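Local coordinates for protein dihydroorotase (Saccharomyces cerevisiae S288C, PDB 6L0A) that catalyses, with two zinc ions, the reversible cyclisation of N-carbamoyl-L-aspartate to (S)-dihydroorotate, the third step of de novo pyrimidine biosynthesis, at residues C[67-72]-C[318-323]; C[323-328]-C[359-364]; C[199-204]-C[308-313]. All coordinates share one frame; numbering follows the deposited sequence.

Contact 1: residues C[67-72]-C[318-323]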
# COMPACT_ATOMS: atom_id res chain seq x y z
N LYS C 67 12.81 -17.63 31.63
CA LYS C 67 11.85 -16.90 32.45
C LYS C 67 10.58 -16.52 31.71
O LYS C 67 9.70 -15.88 32.30
CB LYS C 67 12.50 -15.65 33.04
CG LYS C 67 13.80 -15.95 33.79
CD LYS C 67 14.42 -14.69 34.39
CE LYS C 67 15.78 -15.00 35.00
NZ LYS C 67 16.37 -13.82 35.70
N THR C 68 10.45 -16.89 30.43
CA THR C 68 9.28 -16.57 29.63
C THR C 68 8.30 -17.73 29.65
O THR C 68 8.69 -18.89 29.54
CB THR C 68 9.71 -16.25 28.20
OG1 THR C 68 10.58 -15.12 28.23
CG2 THR C 68 8.51 -15.95 27.32
N THR C 69 7.02 -17.41 29.82
CA THR C 69 5.96 -18.41 29.83
C THR C 69 5.41 -18.56 28.42
O THR C 69 4.92 -17.59 27.85
CB THR C 69 4.86 -17.99 30.80
OG1 THR C 69 5.40 -17.96 32.13
CG2 THR C 69 3.66 -18.94 30.72
N PHE C 70 5.50 -19.78 27.87
CA PHE C 70 5.18 -20.04 26.47
C PHE C 70 3.87 -20.82 26.38
O PHE C 70 3.77 -21.92 26.93
CB PHE C 70 6.30 -20.82 25.80
CG PHE C 70 7.54 -20.02 25.57
CD1 PHE C 70 7.55 -19.00 24.64
CD2 PHE C 70 8.69 -20.27 26.31
CE1 PHE C 70 8.68 -18.24 24.42
CE2 PHE C 70 9.83 -19.50 26.11
CZ PHE C 70 9.83 -18.49 25.17
N LEU C 71 2.88 -20.24 25.70
CA LEU C 71 1.64 -20.93 25.35
C LEU C 71 1.69 -21.24 23.86
O LEU C 71 1.99 -20.36 23.06
CB LEU C 71 0.43 -20.07 25.68
CG LEU C 71 0.35 -19.49 27.10
CD1 LEU C 71 -0.86 -18.56 27.22
CD2 LEU C 71 0.32 -20.61 28.15
N MET C 72 1.39 -22.48 23.50
CA MET C 72 1.69 -23.00 22.17
C MET C 72 0.41 -23.24 21.38
O MET C 72 -0.68 -23.34 21.94
CB MET C 72 2.49 -24.30 22.27
CG MET C 72 3.74 -24.20 23.17
SD MET C 72 4.96 -22.98 22.61
CE MET C 72 5.49 -23.68 21.04
N GLU C 318 1.35 -22.34 35.89
CA GLU C 318 1.99 -22.47 34.59
C GLU C 318 3.12 -21.48 34.38
O GLU C 318 3.85 -21.58 33.40
CB GLU C 318 0.99 -22.27 33.45
CG GLU C 318 -0.44 -22.66 33.74
CD GLU C 318 -1.32 -22.34 32.56
OE1 GLU C 318 -0.89 -22.62 31.42
OE2 GLU C 318 -2.43 -21.79 32.75
N VAL C 319 3.28 -20.53 35.29
CA VAL C 319 4.09 -19.36 35.02
C VAL C 319 5.56 -19.71 35.19
O VAL C 319 5.97 -20.29 36.20
CB VAL C 319 3.63 -18.19 35.90
CG1 VAL C 319 4.76 -17.26 36.14
CG2 VAL C 319 2.44 -17.44 35.17
N ALA C 320 6.37 -19.39 34.17
CA ALA C 320 7.80 -19.67 34.21
C ALA C 320 8.56 -18.78 35.19
O ALA C 320 9.65 -19.17 35.63
CB ALA C 320 8.42 -19.50 32.82
N SER C 321 8.06 -17.58 35.49
CA SER C 321 8.72 -16.64 36.38
C SER C 321 7.67 -15.66 36.90
O SER C 321 6.84 -15.17 36.13
CB SER C 321 9.85 -15.88 35.68
OG SER C 321 10.13 -14.65 36.33
N SER C 322 7.72 -15.39 38.20
CA SER C 322 6.77 -14.46 38.81
C SER C 322 7.25 -13.01 38.75
O SER C 322 6.57 -12.14 39.31
CB SER C 322 6.50 -14.86 40.27
OG SER C 322 7.70 -15.14 40.95
N ASP C 323 8.37 -12.74 38.08
CA ASP C 323 8.85 -11.37 37.92
C ASP C 323 7.77 -10.48 37.34
O ASP C 323 6.99 -10.90 36.48
CB ASP C 323 10.08 -11.32 37.01
CG ASP C 323 11.30 -11.98 37.61
OD1 ASP C 323 11.25 -12.35 38.81
OD2 ASP C 323 12.30 -12.14 36.89
O HOH W 1 14.44 -13.97 37.51
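T69 OG1 takes the backbone N-H of A320 in the one direct hydrogen bond between 67-72 and 318-323, short at 2.7 Å and nearly straight (170° at the hydrogen). The hydroxyl lies beside the backbone N of T69 and anti to its carbonyl carbon (chi1 -64°), which aims it across at the loop while CG2 lies 3.8 Å from E318 O. The charged ends meet through water: K67, its chain extended beyond CG, gives NZ to a water at 2.7 Å, and that water donates to D323 OD2, which also has a salt bridge to R31. Strand 69-71 belongs to the parallel sheet of the metallo-dependent hydrolase barrel, where it pairs with strand 37-40. The loop 318-323 leads from helix 300-312 to strand 324-328. Within this loop S321 OG accepts from D323 N at 3.1 Å, an ST turn. The remaining contacts are van der Waals: A320 CB sits 3.3 Å from T68 O, S321 CB rests 3.7 Å from K67 CB, and L71 CD2 meets E318 OE1 at 4.0 Å, the two side chains crossing at about a right angle; E318 OE1 is in a salt bridge with R95.

Contact 2: residues C[323-328]-C[359-364]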
# COMPACT_ATOMS: atom_id res chain seq x y z
N ASP C 323 8.37 -12.74 38.08
CA ASP C 323 8.85 -11.37 37.92
C ASP C 323 7.77 -10.48 37.34
O ASP C 323 6.99 -10.90 36.48
CB ASP C 323 10.08 -11.32 37.01
CG ASP C 323 11.30 -11.98 37.61
OD1 ASP C 323 11.25 -12.35 38.81
OD2 ASP C 323 12.30 -12.14 36.89
N LYS C 324 7.72 -9.24 37.80
CA LYS C 324 6.70 -8.29 37.40
C LYS C 324 7.31 -7.27 36.45
O LYS C 324 8.46 -6.85 36.64
CB LYS C 324 6.10 -7.57 38.61
CG LYS C 324 5.20 -8.45 39.47
CD LYS C 324 5.21 -8.00 40.93
CE LYS C 324 6.63 -7.71 41.41
NZ LYS C 324 6.68 -7.41 42.88
N ALA C 325 6.56 -6.88 35.43
CA ALA C 325 7.06 -5.91 34.47
C ALA C 325 6.75 -4.51 34.98
O ALA C 325 5.58 -4.17 35.22
CB ALA C 325 6.44 -6.15 33.08
N ILE C 326 7.78 -3.70 35.17
CA ILE C 326 7.65 -2.35 35.71
C ILE C 326 7.90 -1.36 34.58
O ILE C 326 9.00 -1.30 34.02
CB ILE C 326 8.61 -2.10 36.88
CG1 ILE C 326 8.47 -3.20 37.94
CG2 ILE C 326 8.37 -0.72 37.48
CD1 ILE C 326 7.09 -3.25 38.58
N LEU C 327 6.88 -0.59 34.24
CA LEU C 327 7.04 0.48 33.26
C LEU C 327 7.52 1.73 33.99
O LEU C 327 6.90 2.15 34.97
CB LEU C 327 5.71 0.74 32.55
CG LEU C 327 5.76 1.53 31.25
CD1 LEU C 327 6.09 0.61 30.08
CD2 LEU C 327 4.42 2.20 31.05
N PHE C 328 8.62 2.32 33.52
CA PHE C 328 9.12 3.53 34.15
C PHE C 328 9.44 4.59 33.11
O PHE C 328 9.92 4.28 32.02
CB PHE C 328 10.34 3.25 35.06
CG PHE C 328 11.54 2.71 34.34
CD1 PHE C 328 11.59 1.40 33.90
CD2 PHE C 328 12.66 3.51 34.14
CE1 PHE C 328 12.70 0.90 33.25
CE2 PHE C 328 13.77 3.02 33.49
CZ PHE C 328 13.80 1.71 33.05
N VAL C 359 10.99 -0.24 30.17
CA VAL C 359 10.46 -1.37 30.93
C VAL C 359 11.61 -2.14 31.57
O VAL C 359 12.67 -2.32 30.95
CB VAL C 359 9.58 -2.30 30.06
CG1 VAL C 359 10.39 -3.00 28.99
CG2 VAL C 359 8.83 -3.32 30.93
N ARG C 360 11.41 -2.56 32.81
CA ARG C 360 12.33 -3.40 33.55
C ARG C 360 11.52 -4.42 34.34
O ARG C 360 10.29 -4.36 34.38
CB ARG C 360 13.22 -2.57 34.49
CG ARG C 360 12.46 -1.92 35.64
CD ARG C 360 13.41 -1.42 36.72
NE ARG C 360 12.71 -1.18 37.98
CZ ARG C 360 12.18 -0.01 38.33
NH1 ARG C 360 12.30 1.03 37.52
NH2 ARG C 360 11.55 0.12 39.49
N TRP C 361 12.22 -5.34 35.00
CA TRP C 361 11.61 -6.47 35.70
C TRP C 361 11.92 -6.43 37.18
O TRP C 361 13.06 -6.13 37.58
CB TRP C 361 12.09 -7.79 35.11
CG TRP C 361 11.61 -7.99 33.72
CD1 TRP C 361 12.27 -7.68 32.57
CD2 TRP C 361 10.35 -8.53 33.33
NE1 TRP C 361 11.50 -8.00 31.48
CE2 TRP C 361 10.31 -8.52 31.92
CE3 TRP C 361 9.24 -9.02 34.03
CZ2 TRP C 361 9.22 -8.99 31.19
CZ3 TRP C 361 8.15 -9.48 33.31
CH2 TRP C 361 8.15 -9.46 31.91
N GLU C 362 10.93 -6.75 38.01
CA GLU C 362 11.15 -6.84 39.44
C GLU C 362 10.64 -8.16 40.00
O GLU C 362 9.55 -8.63 39.62
CB GLU C 362 10.47 -5.68 40.17
CG GLU C 362 11.34 -4.45 40.22
CD GLU C 362 10.95 -3.53 41.36
OE1 GLU C 362 10.57 -4.06 42.43
OE2 GLU C 362 11.03 -2.30 41.18
N PRO C 363 11.39 -8.78 40.90
CA PRO C 363 10.97 -10.06 41.47
C PRO C 363 9.73 -9.91 42.34
O PRO C 363 9.42 -8.84 42.87
CB PRO C 363 12.17 -10.50 42.32
CG PRO C 363 12.92 -9.24 42.60
CD PRO C 363 12.72 -8.37 41.39
N ARG C 364 9.01 -11.03 42.47
CA ARG C 364 8.00 -11.16 43.51
C ARG C 364 8.73 -11.60 44.78
O ARG C 364 9.33 -12.67 44.83
CB ARG C 364 6.93 -12.17 43.11
CG ARG C 364 5.98 -12.56 44.23
CD ARG C 364 5.14 -13.77 43.87
NE ARG C 364 4.45 -13.60 42.59
CZ ARG C 364 3.47 -14.40 42.16
NH1 ARG C 364 3.06 -15.41 42.91
NH2 ARG C 364 2.89 -14.17 40.98
O HOH W 2 9.92 -13.37 40.92
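R360 and I326 form a hydrogen-bonded pair of antiparallel strands, I326 N giving its hydrogen to R360 O at 2.7 Å, nearly along the C=O axis. K324 and E362 make the next such pair, and A325 with W361 the non-hydrogen-bonded pair between them. R360 CG lies between the backbone N and the carbonyl carbon (chi1 68°), with CB 3.7 Å from F328 CE1 and CG against CE1 and CD1 of the same ring. Extended from CG to NE, the chain carries CZ to 4.0 Å from I326 CG2, a methyl lying over one guanidinium face. NH1 stands over a face of the F328 ring, 3.7 Å from F328 CG, the two planes 50° apart; the cation-pi attraction is at most weak. NH2 ends in a salt bridge to E362 OE2 at 3.0 Å, within the guanidinium plane, and in another to E4 on strand 4-8, which flanks 324-328 on its other side, so that R360 reaches across the middle strand. On the face of A325 and W361, A325 CB makes a CH-pi contact 4.0 Å from the centroid of the six-membered indole ring, whose NE1 bonds to R31 O. K324 NZ reaches P363 O from above the carbonyl plane. Carboxylates of E362 and E4, on two strands, thus meet at one NH2; together with the I326 methyl they probably fix how the guanidinium plane is turned.

Contact 3: residues C[199-204]-C[308-313]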
# COMPACT_ATOMS: atom_id res chain seq x y z
N LYS C 199 -18.77 -9.31 33.02
CA LYS C 199 -17.44 -9.45 33.60
C LYS C 199 -16.56 -10.14 32.57
O LYS C 199 -17.04 -10.72 31.60
CB LYS C 199 -17.49 -10.22 34.93
CG LYS C 199 -16.20 -10.19 35.75
CD LYS C 199 -15.44 -8.87 35.62
CE LYS C 199 -14.05 -8.98 36.22
NZ LYS C 199 -13.01 -8.28 35.40
N ALA C 200 -15.24 -10.07 32.80
CA ALA C 200 -14.28 -10.62 31.85
C ALA C 200 -14.55 -12.10 31.55
O ALA C 200 -14.43 -12.53 30.40
CB ALA C 200 -12.86 -10.44 32.40
N THR C 201 -14.94 -12.88 32.57
CA THR C 201 -15.11 -14.31 32.35
C THR C 201 -16.32 -14.63 31.48
O THR C 201 -16.45 -15.77 31.03
CB THR C 201 -15.22 -15.06 33.69
OG1 THR C 201 -16.31 -14.54 34.46
CG2 THR C 201 -13.93 -14.93 34.49
N ASP C 202 -17.20 -13.66 31.22
CA ASP C 202 -18.29 -13.86 30.27
C ASP C 202 -17.82 -13.87 28.82
O ASP C 202 -18.56 -14.32 27.94
CB ASP C 202 -19.35 -12.77 30.43
CG ASP C 202 -19.99 -12.78 31.80
OD1 ASP C 202 -20.15 -13.88 32.38
OD2 ASP C 202 -20.35 -11.68 32.29
N VAL C 203 -16.61 -13.38 28.54
CA VAL C 203 -16.18 -13.16 27.16
C VAL C 203 -15.87 -14.50 26.50
O VAL C 203 -15.05 -15.28 26.99
CB VAL C 203 -14.96 -12.23 27.11
CG1 VAL C 203 -14.40 -12.18 25.68
CG2 VAL C 203 -15.32 -10.83 27.61
N LYS C 204 -16.53 -14.76 25.38
CA LYS C 204 -16.22 -15.92 24.55
C LYS C 204 -15.51 -15.55 23.25
O LYS C 204 -14.73 -16.35 22.73
CB LYS C 204 -17.50 -16.69 24.19
CG LYS C 204 -18.11 -17.47 25.34
CD LYS C 204 -17.31 -18.73 25.65
CE LYS C 204 -18.00 -19.56 26.72
NZ LYS C 204 -17.01 -20.37 27.49
N GLY C 308 -5.88 -10.69 28.86
CA GLY C 308 -5.34 -11.87 28.20
C GLY C 308 -5.17 -13.03 29.15
O GLY C 308 -5.49 -14.18 28.82
N ILE C 309 -4.67 -12.76 30.36
CA ILE C 309 -4.56 -13.80 31.38
C ILE C 309 -5.92 -14.40 31.67
O ILE C 309 -6.06 -15.63 31.80
CB ILE C 309 -3.90 -13.22 32.64
CG1 ILE C 309 -2.38 -13.18 32.46
CG2 ILE C 309 -4.30 -14.03 33.88
CD1 ILE C 309 -1.64 -12.41 33.54
N SER C 310 -6.96 -13.56 31.77
CA SER C 310 -8.30 -14.06 32.08
C SER C 310 -8.87 -14.90 30.93
O SER C 310 -9.44 -15.97 31.17
CB SER C 310 -9.22 -12.88 32.40
OG SER C 310 -10.58 -13.28 32.46
N PHE C 311 -8.72 -14.44 29.69
CA PHE C 311 -9.30 -15.15 28.55
C PHE C 311 -8.63 -16.49 28.32
O PHE C 311 -9.30 -17.49 28.02
CB PHE C 311 -9.20 -14.28 27.28
CG PHE C 311 -9.97 -14.81 26.11
CD1 PHE C 311 -11.31 -14.50 25.95
CD2 PHE C 311 -9.36 -15.61 25.16
CE1 PHE C 311 -12.03 -15.00 24.87
CE2 PHE C 311 -10.07 -16.10 24.09
CZ PHE C 311 -11.41 -15.78 23.94
N TYR C 312 -7.30 -16.54 28.43
CA TYR C 312 -6.59 -17.79 28.24
C TYR C 312 -6.55 -18.61 29.52
O TYR C 312 -6.00 -19.72 29.52
CB TYR C 312 -5.16 -17.52 27.75
CG TYR C 312 -5.06 -17.33 26.24
CD1 TYR C 312 -5.25 -16.07 25.66
CD2 TYR C 312 -4.80 -18.40 25.40
CE1 TYR C 312 -5.16 -15.90 24.27
CE2 TYR C 312 -4.70 -18.25 24.03
CZ TYR C 312 -4.88 -17.00 23.47
OH TYR C 312 -4.79 -16.87 22.10
N GLU C 313 -7.11 -18.07 30.60
CA GLU C 313 -7.17 -18.72 31.91
C GLU C 313 -5.80 -19.22 32.34
O GLU C 313 -5.60 -20.39 32.66
CB GLU C 313 -8.22 -19.84 31.91
CG GLU C 313 -9.60 -19.30 31.55
CD GLU C 313 -10.68 -20.37 31.42
OE1 GLU C 313 -10.96 -21.05 32.43
OE2 GLU C 313 -11.22 -20.53 30.31
O HOH W 3 -11.76 -13.39 29.97
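F311 CG lies anti to the backbone N (chi1 -170°), swinging the ring off helix 300-312 toward V203 and K204, while a similar chi1 of 169° in S310 sends OG toward A200. The two residues serve different parts of 199-204. The phenyl ring meets the residues that follow the short 3-10 segment 200-202: V203 CG1 lies 3.8 Å from F311 CE1, and the valine and phenylalanine side chains cross at about a right angle. K204 O approaches the rim of the ring near its plane, 3.6 Å from F311 CZ, so the backbone carbonyl faces ring C-H groups and not the pi cloud. V203 O comes obliquely to within 3.7 Å of F311 CE1. At the 3-10 segment the contact is partly polar. A200 CB touches S310 OG at 3.6 Å, and a water bridges the same two residues, donating to A200 O at 2.8 Å and hydrogen-bonded to S310 OG at an equal distance. No direct hydrogen bond joins the segments. E313, with positive phi, is the C-prime residue of a Schellman motif that ends helix 300-312. Next to that end the F311 side chain also packs on V133 of strand 133-136 and I177 of strand 175-178, placing the helix against the parallel strands of the barrel, and K204, just ahead of strand 205-209, hydrogen-bonds by its backbone to I176 of strand 175-178.

One side of each contact comes from the C-terminal run of the chain, from helix 300-312 through the 318-323 loop to strand 324-328. Contact 3 is nested within the loop closed by contact 1, their centres about 18 Å apart, and the two touch where E318 OE2 lies 3.5 Å from E313 O. Contacts 1 and 2 run in series and share D323; S322 CB meets R364 NE at 3.3 Å, with centres about 14 Å apart. Contacts 2 and 3 do not touch, their nearest atoms being about 9 Å apart. The side chains of L71 and F311 each lie about 11 Å from that of the zinc ligand H14, whereas contact 2 is remote from the metal and malate sites.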